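Local coordinates for protein sulfate adenylyltransferase (Allochromatium vinosum, PDB 4DNX) that catalyses the reaction of sulfate with ATP to give adenosine 5'-phosphosulfate and diphosphate, the first step from sulfate to sulfite, at residues 1-12 against 180-188; 134-145 against 269-277. One frame throughout, in Å; residues are numbered along the deposited sequence.

Interaction 1: 1-12 against 180-188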
loop_
_atom_site.group_PDB
_atom_site.type_symbol
_atom_site.label_atom_id
_atom_site.label_comp_id
_atom_site.label_asym_id
_atom_site.label_seq_id
_atom_site.Cartn_x
_atom_site.Cartn_y
_atom_site.Cartn_z
ATOM N N MET A 1 -11.593 5.048 -18.391
ATOM C CA MET A 1 -11.885 4.286 -17.144
ATOM C C MET A 1 -13.396 4.319 -16.911
ATOM O O MET A 1 -14.055 5.295 -17.267
ATOM C CB MET A 1 -11.100 4.901 -15.965
ATOM C CG MET A 1 -11.194 4.149 -14.611
ATOM S SD MET A 1 -9.606 3.439 -14.066
ATOM C CE MET A 1 -8.952 3.051 -15.667
ATOM N N ILE A 2 -13.950 3.230 -16.382
ATOM C CA ILE A 2 -15.358 3.202 -16.007
ATOM C C ILE A 2 -15.595 4.297 -14.976
ATOM O O ILE A 2 -14.735 4.545 -14.098
ATOM C CB ILE A 2 -15.758 1.809 -15.445
ATOM C CG1 ILE A 2 -17.273 1.678 -15.315
ATOM C CG2 ILE A 2 -15.013 1.492 -14.087
ATOM C CD1 ILE A 2 -17.766 0.230 -15.176
ATOM N N LYS A 3 -16.732 4.985 -15.086
ATOM C CA LYS A 3 -16.971 6.072 -14.129
ATOM C C LYS A 3 -17.218 5.553 -12.712
ATOM O O LYS A 3 -17.727 4.445 -12.542
ATOM C CB LYS A 3 -18.123 6.982 -14.614
ATOM C CG LYS A 3 -19.500 6.315 -14.580
ATOM C CD LYS A 3 -20.625 7.268 -15.049
ATOM C CE LYS A 3 -20.698 8.584 -14.219
ATOM N NZ LYS A 3 -20.873 8.462 -12.711
ATOM N N PRO A 4 -16.841 6.334 -11.693
ATOM C CA PRO A 4 -17.218 5.984 -10.324
ATOM C C PRO A 4 -18.746 6.018 -10.206
ATOM O O PRO A 4 -19.446 6.632 -11.038
ATOM C CB PRO A 4 -16.600 7.109 -9.470
ATOM C CG PRO A 4 -15.522 7.746 -10.377
ATOM C CD PRO A 4 -16.042 7.578 -11.765
ATOM N N VAL A 5 -19.284 5.377 -9.169
ATOM C CA VAL A 5 -20.728 5.364 -9.052
ATOM C C VAL A 5 -21.220 6.706 -8.518
ATOM O O VAL A 5 -20.782 7.112 -7.476
ATOM C CB VAL A 5 -21.231 4.213 -8.123
ATOM C CG1 VAL A 5 -22.766 4.145 -8.197
ATOM C CG2 VAL A 5 -20.633 2.860 -8.582
ATOM N N GLY A 6 -22.083 7.384 -9.257
ATOM C CA GLY A 6 -22.718 8.639 -8.735
ATOM C C GLY A 6 -21.906 9.923 -8.757
ATOM O O GLY A 6 -22.372 10.940 -8.234
ATOM N N SER A 7 -20.702 9.892 -9.339
ATOM C CA SER A 7 -19.875 11.104 -9.533
ATOM C C SER A 7 -18.816 10.882 -10.599
ATOM O O SER A 7 -18.544 9.756 -10.996
ATOM C CB SER A 7 -19.164 11.496 -8.231
ATOM O OG SER A 7 -18.287 10.448 -7.842
ATOM N N ASP A 8 -18.178 11.956 -11.053
ATOM C CA ASP A 8 -17.160 11.788 -12.088
ATOM C C ASP A 8 -15.790 11.374 -11.544
ATOM O O ASP A 8 -14.963 10.803 -12.271
ATOM C CB ASP A 8 -17.026 13.075 -12.905
ATOM C CG ASP A 8 -18.290 13.411 -13.714
ATOM O OD1 ASP A 8 -19.066 12.500 -14.085
ATOM O OD2 ASP A 8 -18.474 14.607 -14.026
ATOM N N GLU A 9 -15.552 11.668 -10.270
ATOM C CA GLU A 9 -14.310 11.292 -9.585
ATOM C C GLU A 9 -14.630 10.700 -8.236
ATOM O O GLU A 9 -15.633 11.078 -7.622
ATOM C CB GLU A 9 -13.444 12.532 -9.371
ATOM C CG GLU A 9 -13.037 13.151 -10.708
ATOM C CD GLU A 9 -11.641 13.712 -10.687
ATOM O OE1 GLU A 9 -11.296 14.408 -9.702
ATOM O OE2 GLU A 9 -10.896 13.456 -11.664
ATOM N N LEU A 10 -13.780 9.783 -7.771
ATOM C CA LEU A 10 -13.927 9.258 -6.394
ATOM C C LEU A 10 -13.825 10.381 -5.368
ATOM O O LEU A 10 -13.060 11.358 -5.545
ATOM C CB LEU A 10 -12.869 8.211 -6.068
ATOM C CG LEU A 10 -13.000 6.892 -6.839
ATOM C CD1 LEU A 10 -11.761 6.031 -6.471
ATOM C CD2 LEU A 10 -14.297 6.093 -6.519
ATOM N N ARG A 11 -14.597 10.232 -4.304
ATOM C CA ARG A 11 -14.649 11.217 -3.201
ATOM C C ARG A 11 -14.361 10.527 -1.850
ATOM O O ARG A 11 -15.247 10.478 -0.958
ATOM C CB ARG A 11 -16.015 11.956 -3.197
ATOM C CG ARG A 11 -16.326 12.659 -4.505
ATOM C CD ARG A 11 -17.371 13.766 -4.351
ATOM N NE ARG A 11 -17.702 14.323 -5.667
ATOM C CZ ARG A 11 -18.940 14.566 -6.105
ATOM N NH1 ARG A 11 -19.997 14.289 -5.342
ATOM N NH2 ARG A 11 -19.123 15.080 -7.321
ATOM N N PRO A 12 -13.128 10.020 -1.669
ATOM C CA PRO A 12 -12.778 9.272 -0.458
ATOM C C PRO A 12 -12.796 10.191 0.780
ATOM O O PRO A 12 -12.662 11.425 0.659
ATOM C CB PRO A 12 -11.330 8.814 -0.725
ATOM C CG PRO A 12 -10.743 9.914 -1.688
ATOM C CD PRO A 12 -11.968 10.172 -2.587
ATOM N N ALA A 180 -9.577 2.031 -3.040
ATOM C CA ALA A 180 -10.174 2.064 -4.407
ATOM C C ALA A 180 -9.423 3.109 -5.250
ATOM O O ALA A 180 -9.268 2.935 -6.466
ATOM C CB ALA A 180 -11.645 2.473 -4.333
ATOM N N VAL A 181 -8.984 4.197 -4.611
ATOM C CA VAL A 181 -8.248 5.262 -5.275
ATOM C C VAL A 181 -6.963 4.684 -5.930
ATOM O O VAL A 181 -6.687 4.937 -7.125
ATOM C CB VAL A 181 -7.901 6.407 -4.276
ATOM C CG1 VAL A 181 -6.911 7.401 -4.900
ATOM C CG2 VAL A 181 -9.216 7.096 -3.765
ATOM N N GLU A 182 -6.223 3.886 -5.168
ATOM C CA GLU A 182 -4.927 3.388 -5.684
ATOM C C GLU A 182 -5.142 2.267 -6.711
ATOM O O GLU A 182 -4.356 2.188 -7.682
ATOM C CB GLU A 182 -4.054 2.895 -4.535
ATOM C CG GLU A 182 -2.610 2.426 -4.949
ATOM C CD GLU A 182 -1.771 3.455 -5.765
ATOM O OE1 GLU A 182 -2.057 4.681 -5.770
ATOM O OE2 GLU A 182 -0.759 3.017 -6.381
ATOM N N ILE A 183 -6.169 1.443 -6.516
ATOM C CA ILE A 183 -6.467 0.389 -7.543
ATOM C C ILE A 183 -6.811 1.077 -8.875
ATOM O O ILE A 183 -6.270 0.686 -9.953
ATOM C CB ILE A 183 -7.576 -0.515 -7.062
ATOM C CG1 ILE A 183 -7.035 -1.388 -5.928
ATOM C CG2 ILE A 183 -8.088 -1.375 -8.173
ATOM C CD1 ILE A 183 -8.103 -2.290 -5.222
ATOM N N ARG A 184 -7.667 2.130 -8.833
ATOM C CA ARG A 184 -7.991 2.903 -10.061
ATOM C C ARG A 184 -6.723 3.496 -10.731
ATOM O O ARG A 184 -6.570 3.410 -11.963
ATOM C CB ARG A 184 -9.065 4.003 -9.708
ATOM C CG ARG A 184 -9.708 4.841 -10.820
ATOM C CD ARG A 184 -10.937 5.570 -10.175
ATOM N NE ARG A 184 -12.196 4.775 -10.231
ATOM C CZ ARG A 184 -13.013 4.785 -11.286
ATOM N NH1 ARG A 184 -12.702 5.496 -12.398
ATOM N NH2 ARG A 184 -14.111 4.042 -11.298
ATOM N N HIS A 185 -5.799 4.057 -9.941
ATOM C CA HIS A 185 -4.550 4.623 -10.495
ATOM C C HIS A 185 -3.733 3.549 -11.194
ATOM O O HIS A 185 -3.259 3.781 -12.315
ATOM C CB HIS A 185 -3.700 5.210 -9.363
ATOM C CG HIS A 185 -4.210 6.514 -8.836
ATOM N ND1 HIS A 185 -4.027 6.907 -7.520
ATOM C CD2 HIS A 185 -4.929 7.494 -9.420
ATOM C CE1 HIS A 185 -4.588 8.087 -7.337
ATOM N NE2 HIS A 185 -5.125 8.475 -8.473
ATOM N N GLU A 186 -3.570 2.407 -10.512
ATOM C CA GLU A 186 -2.787 1.287 -11.053
ATOM C C GLU A 186 -3.396 0.666 -12.317
ATOM O O GLU A 186 -2.654 0.356 -13.255
ATOM C CB GLU A 186 -2.547 0.222 -9.996
ATOM C CG GLU A 186 -1.826 -1.022 -10.508
ATOM C CD GLU A 186 -1.096 -1.793 -9.415
ATOM O OE1 GLU A 186 -0.322 -2.699 -9.794
ATOM O OE2 GLU A 186 -1.287 -1.495 -8.190
ATOM N N ILE A 187 -4.721 0.488 -12.354
ATOM C CA ILE A 187 -5.390 0.018 -13.605
ATOM C C ILE A 187 -5.058 0.985 -14.735
ATOM O O ILE A 187 -4.732 0.586 -15.880
ATOM C CB ILE A 187 -6.922 -0.093 -13.424
ATOM C CG1 ILE A 187 -7.236 -1.312 -12.543
ATOM C CG2 ILE A 187 -7.621 -0.183 -14.796
ATOM C CD1 ILE A 187 -8.695 -1.379 -12.035
ATOM N N GLN A 188 -5.091 2.271 -14.405
ATOM C CA GLN A 188 -4.934 3.312 -15.402
ATOM C C GLN A 188 -3.589 3.221 -16.028
ATOM O O GLN A 188 -3.436 3.217 -17.277
ATOM C CB GLN A 188 -5.052 4.671 -14.728
ATOM C CG GLN A 188 -6.381 5.227 -14.867
ATOM C CD GLN A 188 -6.441 6.222 -15.981
ATOM O OE1 GLN A 188 -5.767 6.065 -17.008
ATOM N NE2 GLN A 188 -7.243 7.266 -15.788
#

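Interaction 2: 134-145 against 269-277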
loop_
_atom_site.group_PDB
_atom_site.type_symbol
_atom_site.label_atom_id
_atom_site.label_comp_id
_atom_site.label_asym_id
_atom_site.label_seq_id
_atom_site.Cartn_x
_atom_site.Cartn_y
_atom_site.Cartn_z
ATOM N N GLN A 134 -35.397 -6.650 5.106
ATOM C CA GLN A 134 -35.082 -6.138 3.756
ATOM C C GLN A 134 -33.619 -6.377 3.332
ATOM O O GLN A 134 -33.340 -6.776 2.178
ATOM C CB GLN A 134 -35.446 -4.647 3.649
ATOM C CG GLN A 134 -36.948 -4.387 3.712
ATOM C CD GLN A 134 -37.638 -4.808 2.433
ATOM O OE1 GLN A 134 -37.517 -4.147 1.406
ATOM N NE2 GLN A 134 -38.330 -5.917 2.478
ATOM N N VAL A 135 -32.682 -6.151 4.248
ATOM C CA VAL A 135 -31.245 -6.310 3.909
ATOM C C VAL A 135 -30.830 -7.785 3.828
ATOM O O VAL A 135 -30.143 -8.198 2.876
ATOM C CB VAL A 135 -30.345 -5.567 4.890
ATOM C CG1 VAL A 135 -28.864 -5.898 4.639
ATOM C CG2 VAL A 135 -30.549 -4.043 4.755
ATOM N N TYR A 136 -31.244 -8.570 4.818
ATOM C CA TYR A 136 -30.770 -9.958 4.967
ATOM C C TYR A 136 -31.714 -11.015 4.391
ATOM O O TYR A 136 -31.350 -12.194 4.312
ATOM C CB TYR A 136 -30.444 -10.252 6.454
ATOM C CG TYR A 136 -29.384 -9.307 7.000
ATOM C CD1 TYR A 136 -28.015 -9.541 6.804
ATOM C CD2 TYR A 136 -29.760 -8.151 7.684
ATOM C CE1 TYR A 136 -27.030 -8.638 7.284
ATOM C CE2 TYR A 136 -28.784 -7.253 8.186
ATOM C CZ TYR A 136 -27.441 -7.500 7.999
ATOM O OH TYR A 136 -26.489 -6.612 8.473
ATOM N N GLY A 137 -32.922 -10.594 4.010
ATOM C CA GLY A 137 -33.925 -11.492 3.434
ATOM C C GLY A 137 -34.489 -12.531 4.383
ATOM O O GLY A 137 -35.024 -13.556 3.951
ATOM N N THR A 138 -34.384 -12.267 5.680
ATOM C CA THR A 138 -34.908 -13.188 6.691
ATOM C C THR A 138 -34.927 -12.485 8.028
ATOM O O THR A 138 -34.226 -11.474 8.221
ATOM C CB THR A 138 -34.010 -14.439 6.851
ATOM O OG1 THR A 138 -34.629 -15.334 7.790
ATOM C CG2 THR A 138 -32.633 -14.067 7.367
ATOM N N SER A 139 -35.701 -13.057 8.953
ATOM C CA SER A 139 -35.737 -12.555 10.314
ATOM C C SER A 139 -35.090 -13.553 11.278
ATOM O O SER A 139 -34.994 -13.298 12.484
ATOM C CB SER A 139 -37.186 -12.255 10.713
ATOM O OG SER A 139 -37.632 -11.085 10.045
ATOM N N ASP A 140 -34.633 -14.680 10.731
ATOM C CA ASP A 140 -34.054 -15.763 11.522
ATOM C C ASP A 140 -32.845 -15.285 12.330
ATOM O O ASP A 140 -31.869 -14.842 11.742
ATOM C CB ASP A 140 -33.643 -16.900 10.588
ATOM C CG ASP A 140 -33.228 -18.151 11.319
ATOM O OD1 ASP A 140 -33.092 -18.151 12.564
ATOM O OD2 ASP A 140 -33.042 -19.163 10.619
ATOM N N PRO A 141 -32.913 -15.341 13.663
ATOM C CA PRO A 141 -31.729 -15.034 14.482
ATOM C C PRO A 141 -30.541 -15.996 14.309
ATOM O O PRO A 141 -29.449 -15.691 14.789
ATOM C CB PRO A 141 -32.252 -15.116 15.923
ATOM C CG PRO A 141 -33.682 -15.570 15.841
ATOM C CD PRO A 141 -33.957 -16.028 14.453
ATOM N N LYS A 142 -30.732 -17.130 13.639
ATOM C CA LYS A 142 -29.617 -18.017 13.248
ATOM C C LYS A 142 -28.728 -17.395 12.139
ATOM O O LYS A 142 -27.645 -17.897 11.840
ATOM C CB LYS A 142 -30.126 -19.404 12.780
ATOM C CG LYS A 142 -30.705 -20.345 13.901
ATOM C CD LYS A 142 -31.431 -21.591 13.311
ATOM C CE LYS A 142 -32.884 -21.252 12.926
ATOM N NZ LYS A 142 -33.695 -22.348 12.298
ATOM N N HIS A 143 -29.191 -16.329 11.506
ATOM C CA HIS A 143 -28.429 -15.756 10.413
ATOM C C HIS A 143 -27.355 -14.862 11.060
ATOM O O HIS A 143 -27.678 -13.981 11.876
ATOM C CB HIS A 143 -29.370 -14.991 9.497
ATOM C CG HIS A 143 -28.707 -14.401 8.295
ATOM N ND1 HIS A 143 -27.702 -13.459 8.377
ATOM C CD2 HIS A 143 -28.942 -14.596 6.980
ATOM C CE1 HIS A 143 -27.329 -13.110 7.155
ATOM N NE2 HIS A 143 -28.093 -13.766 6.290
ATOM N N PRO A 144 -26.086 -15.112 10.764
ATOM C CA PRO A 144 -25.051 -14.388 11.502
ATOM C C PRO A 144 -25.035 -12.885 11.215
ATOM O O PRO A 144 -24.640 -12.106 12.071
ATOM C CB PRO A 144 -23.737 -15.058 11.051
ATOM C CG PRO A 144 -24.056 -15.619 9.676
ATOM C CD PRO A 144 -25.510 -16.003 9.723
ATOM N N GLY A 145 -25.481 -12.481 10.025
ATOM C CA GLY A 145 -25.491 -11.070 9.676
ATOM C C GLY A 145 -26.656 -10.394 10.416
ATOM O O GLY A 145 -26.521 -9.283 10.857
ATOM N N MET A 269 -17.901 -9.094 6.502
ATOM C CA MET A 269 -18.934 -9.763 5.709
ATOM C C MET A 269 -20.337 -9.620 6.320
ATOM O O MET A 269 -20.513 -9.765 7.550
ATOM C CB MET A 269 -18.618 -11.268 5.603
ATOM C CG MET A 269 -17.360 -11.618 4.825
ATOM S SD MET A 269 -16.882 -13.369 5.153
ATOM C CE MET A 269 -18.270 -14.244 4.438
ATOM N N LEU A 270 -21.332 -9.358 5.461
ATOM C CA LEU A 270 -22.733 -9.306 5.903
ATOM C C LEU A 270 -23.476 -10.646 5.833
ATOM O O LEU A 270 -24.548 -10.825 6.441
ATOM C CB LEU A 270 -23.516 -8.262 5.090
ATOM C CG LEU A 270 -22.984 -6.827 5.089
ATOM C CD1 LEU A 270 -23.730 -5.992 4.084
ATOM C CD2 LEU A 270 -23.163 -6.197 6.493
ATOM N N TYR A 271 -22.923 -11.581 5.068
ATOM C CA TYR A 271 -23.603 -12.839 4.776
ATOM C C TYR A 271 -25.006 -12.620 4.182
ATOM O O TYR A 271 -25.901 -13.410 4.441
ATOM C CB TYR A 271 -23.704 -13.734 6.027
ATOM C CG TYR A 271 -22.375 -14.066 6.695
ATOM C CD1 TYR A 271 -21.622 -15.171 6.294
ATOM C CD2 TYR A 271 -21.902 -13.291 7.756
ATOM C CE1 TYR A 271 -20.395 -15.481 6.932
ATOM C CE2 TYR A 271 -20.691 -13.577 8.378
ATOM C CZ TYR A 271 -19.945 -14.663 7.967
ATOM O OH TYR A 271 -18.759 -14.926 8.619
ATOM N N ALA A 272 -25.174 -11.580 3.367
ATOM C CA ALA A 272 -26.504 -11.146 2.899
ATOM C C ALA A 272 -26.808 -11.532 1.455
ATOM O O ALA A 272 -27.789 -11.061 0.844
ATOM C CB ALA A 272 -26.664 -9.617 3.131
ATOM N N GLY A 273 -25.985 -12.422 0.904
ATOM C CA GLY A 273 -26.302 -13.042 -0.404
ATOM C C GLY A 273 -26.554 -12.003 -1.480
ATOM O O GLY A 273 -25.696 -11.115 -1.682
ATOM N N PRO A 274 -27.699 -12.097 -2.159
ATOM C CA PRO A 274 -27.992 -11.200 -3.284
ATOM C C PRO A 274 -27.856 -9.719 -2.925
ATOM O O PRO A 274 -27.291 -8.936 -3.708
ATOM C CB PRO A 274 -29.421 -11.535 -3.667
ATOM C CG PRO A 274 -29.685 -12.926 -3.122
ATOM C CD PRO A 274 -28.721 -13.158 -1.992
ATOM N N ARG A 275 -28.363 -9.294 -1.766
ATOM C CA ARG A 275 -28.118 -7.880 -1.419
ATOM C C ARG A 275 -26.624 -7.473 -1.281
ATOM O O ARG A 275 -26.235 -6.352 -1.665
ATOM C CB ARG A 275 -28.881 -7.460 -0.179
ATOM C CG ARG A 275 -28.758 -5.939 0.100
ATOM C CD ARG A 275 -29.493 -5.051 -0.984
ATOM N NE ARG A 275 -30.925 -5.196 -0.874
ATOM C CZ ARG A 275 -31.716 -4.338 -0.215
ATOM N NH1 ARG A 275 -31.228 -3.224 0.305
ATOM N NH2 ARG A 275 -32.997 -4.586 -0.111
ATOM N N GLU A 276 -25.795 -8.370 -0.748
ATOM C CA GLU A 276 -24.394 -8.087 -0.577
ATOM C C GLU A 276 -23.687 -8.105 -1.937
ATOM O O GLU A 276 -22.736 -7.352 -2.139
ATOM C CB GLU A 276 -23.754 -9.078 0.396
ATOM C CG GLU A 276 -22.336 -8.733 0.751
ATOM C CD GLU A 276 -21.862 -9.427 2.009
ATOM O OE1 GLU A 276 -22.481 -10.463 2.330
ATOM O OE2 GLU A 276 -20.890 -8.934 2.641
ATOM N N ALA A 277 -24.195 -8.935 -2.870
ATOM C CA ALA A 277 -23.630 -8.987 -4.222
ATOM C C ALA A 277 -23.769 -7.617 -4.905
ATOM O O ALA A 277 -22.863 -7.192 -5.637
ATOM C CB ALA A 277 -24.295 -10.111 -5.067
HETATM O O HOH W 1 -30.267 -10.465 1.390
#

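Interaction 1: 1-12 against 180-188
Arg184 of the helix segment 180-188 reaches into the N-terminal loop 1-12 and takes hold of the Ile2 carbonyl with both terminal nitrogens. NH1 lies 2.8 Å from Ile2 O and NH2 lies 2.9 Å from the same oxygen, an end-on grip. NH1 lies nearly in line with C=O (170°), whereas NH2 stands 37° above the carbonyl plane; both N-H...O bonds are bent, as expected when two donors share one acceptor. Because Ile2 O lies close to the guanidinium plane, the pair of bonds fixes how the group is turned.

Carbon contacts complete the seat. Pro4 CG sits over one face of the guanidinium, 4.0 Å from Arg184 CZ, while Leu10 CD1 packs 3.8 Å from Arg184 CD. The same methyl of Leu10 meets the helix backbone at Val181 CA (3.8 Å), and beside it Pro12 CG touches Val181 CG2, the ring crossing the valine branch at about a right angle. At the other end, Met1 slants across the arginine stem with CG anti to its own N (chi1 -175°), then bends twice. This brings SD to 3.5 Å from Arg184 CG and delivers CE between Ile187 CG2 (3.6 Å) and Gln188 CG.

The loop belongs to the PUA-like family region and the helix to the ATP-sulfurylase region, so the contact joins the two. Helix 274-287 borders the same site: Asn286 O accepts from Arg184 NE, and the side chains of Pro4 and Leu10 touch Asn286. Deeper in, Ile187 rests on Met261 of strand 260-266, while Val181 and Gln188 also pack against the second subunit.

Interaction 2: 134-145 against 269-277
Leu270 O faces Tyr136 and Gly145 where the turn 269-273, leading into helix 274-287 of the Rossmann-like domain, meets the end of helix 125-136 and the start of helix 144-149. The oxygen lies at the edge of the Tyr136 ring, 3.4 Å from CE1, and receives a CA-H...O contact from Gly145 CA (3.4 Å, 150° at the hydrogen). Gly145 CA can come this close because the residue has no side chain.

Tyr271 follows. Pro144 CG stands over one face of its ring, 3.9 Å from the centroid and 21° off the normal, a CH-pi contact. Tyr271 O lies near the plane of the His143 imidazole, 2.9 Å from NE2, an atom that is also hydrogen-bonded to Tyr305 OH. With CG anti to its backbone N (chi1 -178°), His143 turns ND1 back to accept from Gly145 N as the N-cap of helix 144-149. An alanine at His143 is likely to leave Gly145 N without this cap and Tyr305 OH without its imidazole mate, opening a gap beside the Tyr271 carbonyl.

Ala272 CB then packs 3.9 Å from Tyr136 CD1, and Glu276 holds the turn from behind, its carboxylate accepting from Leu270 N and Ala272 N. Last comes Arg275, whose CB approaches Val135 O while its chain, bent at chi2 and chi3, carries the guanidinium to the carbonyls of Ala68 and Pro80. Between the segments one water donates to Val135 O at 2.7 Å and to Ala272 O at 2.6 Å.

How the interactions relate
Interactions 1 and 2 join the same two family regions, PUA-like and ATP-sulfurylase, at separate places. Their centres are 28 Å apart, on opposite sides of the chain's centre, and their nearest atoms stay about 11 Å from each other, so neither touches the other. Helix 274-287 links them: its first turn belongs to 269-277, whereas Gln285 and Asn286 near its far end bond to residues of interaction 1. The two PUA-like segments come first and the two ATP-sulfurylase segments after them, so the contacts interleave along the chain. Interaction 1 reaches the second subunit, while interaction 2 lies within one chain. The structure is of the open state.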